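Local coordinates for protein lipase chaperone (Burkholderia glumae, PDB 2ES4) that assists the folding of an extracellular lipase during its passage through the periplasm, at residues F181-E184 with Q185-Q188. Residues are numbered along the deposited sequence; the frame is centred on the assembly and turned at random.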
loop_
_atom_site.group_PDB
_atom_site.type_symbol
_atom_site.label_atom_id
_atom_site.label_comp_id
_atom_site.label_asym_id
_atom_site.label_seq_id
_atom_site.Cartn_x
_atom_site.Cartn_y
_atom_site.Cartn_z
ATOM N N PHE B 181 -13.996 -4.022 18.950
ATOM C CA PHE B 181 -14.120 -4.826 17.741
ATOM C C PHE B 181 -15.475 -4.815 17.068
ATOM O O PHE B 181 -15.670 -5.530 16.088
ATOM C CB PHE B 181 -13.714 -6.269 18.038
ATOM C CG PHE B 181 -12.344 -6.397 18.607
ATOM C CD1 PHE B 181 -11.213 -6.132 17.817
ATOM C CD2 PHE B 181 -12.169 -6.753 19.948
ATOM C CE1 PHE B 181 -9.915 -6.221 18.360
ATOM C CE2 PHE B 181 -10.883 -6.843 20.498
ATOM C CZ PHE B 181 -9.751 -6.575 19.708
ATOM N N GLY B 182 -16.393 -3.985 17.559
ATOM C CA GLY B 182 -17.731 -3.906 16.984
ATOM C C GLY B 182 -17.754 -3.735 15.482
ATOM O O GLY B 182 -18.172 -4.645 14.769
ATOM N N ASP B 183 -17.205 -2.621 15.003
ATOM C CA ASP B 183 -17.154 -2.327 13.572
ATOM C C ASP B 183 -16.328 -3.346 12.795
ATOM O O ASP B 183 -16.779 -3.849 11.764
ATOM C CB ASP B 183 -16.589 -0.928 13.336
ATOM C CG ASP B 183 -17.363 0.148 14.074
ATOM O OD1 ASP B 183 -18.603 0.214 13.920
ATOM O OD2 ASP B 183 -16.727 0.927 14.815
ATOM N N GLU B 184 -15.153 -3.683 13.328
ATOM C CA GLU B 184 -14.247 -4.649 12.703
ATOM C C GLU B 184 -14.941 -5.981 12.417
ATOM O O GLU B 184 -14.843 -6.509 11.308
ATOM C CB GLU B 184 -13.030 -4.879 13.594
ATOM C CG GLU B 184 -11.975 -5.808 13.005
ATOM C CD GLU B 184 -10.789 -5.989 13.922
ATOM O OE1 GLU B 184 -10.163 -4.973 14.281
ATOM O OE2 GLU B 184 -10.479 -7.144 14.284
ATOM N N GLN B 185 -15.676 -6.483 13.410
ATOM C CA GLN B 185 -16.412 -7.736 13.290
ATOM C C GLN B 185 -17.420 -7.724 12.154
ATOM O O GLN B 185 -17.422 -8.630 11.329
ATOM C CB GLN B 185 -17.131 -8.064 14.599
ATOM C CG GLN B 185 -16.217 -8.569 15.712
ATOM C CD GLN B 185 -15.736 -9.998 15.509
ATOM O OE1 GLN B 185 -14.901 -10.489 16.264
ATOM N NE2 GLN B 185 -16.271 -10.676 14.500
ATOM N N ARG B 186 -18.214 -6.658 12.075
ATOM C CA ARG B 186 -19.230 -6.502 11.030
ATOM C C ARG B 186 -18.575 -6.462 9.660
ATOM O O ARG B 186 -18.922 -7.255 8.791
ATOM C CB ARG B 186 -20.021 -5.213 11.221
ATOM C CG ARG B 186 -20.465 -4.974 12.623
ATOM C CD ARG B 186 -21.261 -3.683 12.757
ATOM N NE ARG B 186 -21.156 -3.097 14.096
ATOM C CZ ARG B 186 -21.473 -3.714 15.234
ATOM N NH1 ARG B 186 -21.930 -4.963 15.235
ATOM N NH2 ARG B 186 -21.309 -3.087 16.385
ATOM N N ARG B 187 -17.584 -5.580 9.516
ATOM C CA ARG B 187 -16.824 -5.400 8.276
ATOM C C ARG B 187 -16.362 -6.741 7.704
ATOM O O ARG B 187 -16.692 -7.081 6.567
ATOM C CB ARG B 187 -15.607 -4.507 8.545
ATOM C CG ARG B 187 -14.797 -4.108 7.314
ATOM C CD ARG B 187 -13.602 -3.237 7.696
ATOM N NE ARG B 187 -12.520 -3.986 8.346
ATOM C CZ ARG B 187 -11.509 -3.426 9.014
ATOM N NH1 ARG B 187 -11.436 -2.107 9.135
ATOM N NH2 ARG B 187 -10.553 -4.178 9.537
ATOM N N GLN B 188 -15.684 -7.528 8.539
ATOM C CA GLN B 188 -15.170 -8.834 8.140
ATOM C C GLN B 188 -16.263 -9.844 7.835
ATOM O O GLN B 188 -16.269 -10.420 6.752
ATOM C CB GLN B 188 -14.237 -9.390 9.206
ATOM C CG GLN B 188 -12.992 -8.560 9.439
ATOM C CD GLN B 188 -12.123 -9.122 10.544
ATOM O OE1 GLN B 188 -12.555 -9.239 11.690
ATOM N NE2 GLN B 188 -10.893 -9.478 10.203
#
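Phe181 to Glu184 and Gln185 to Gln188 are successive turns of helix 177-198, joined by four i to i+4 backbone bonds: Gln185 N to Phe181 O at 2.8 Å, Arg187 N to Asp183 O at 2.9 Å, Gln188 N to Glu184 O at 3.1 Å, and a weak one from Arg186 N to Gly182 O at 3.4 Å. The Arg187 bond is almost straight (176°). The helix is kinked here, since the N atoms of Asp183 and Glu184 have no bond to the preceding turn.

Arg186 folds back along the helix toward its N-terminal end. Its chain runs extended from CG to NE, and one face of the guanidinium lies over Gly182 O, with CZ 3.5 Å from that oxygen. Gly182 has no side chain to get in the way of NH2, which forms a salt bridge with Glu178, two turns earlier in the same helix. Asp183 OD1 stays 4.2 Å from Arg186 NE, too far for a salt bridge, and the two charged planes are nearly perpendicular.

Glu184 and Gln188 run alongside each other in the same direction. Glu184 CG, anti to its own N (chi1 -177°), is 3.7 Å from Gln188 OE1. Their polar ends have other partners: Glu184 OE1 pairs with Arg86, while Gln188 NE2 bonds to the backbone of the other protein's chain. Phe181 stacks on Tyr135, with Glu184 OE1 at its ring edge and in the ring plane. Gln185 CG approaches Phe181 CB, and both residues pack on helix 155-172.

The helix therefore holds its own turns mainly through the backbone. Arg186 stays on the helix, while the Glu184 carboxylate reaches out to Arg86. The positive guanidinium over Gly182 O probably favours the partial negative charge of that carbonyl, and Gln188 links this turn to the bound protein.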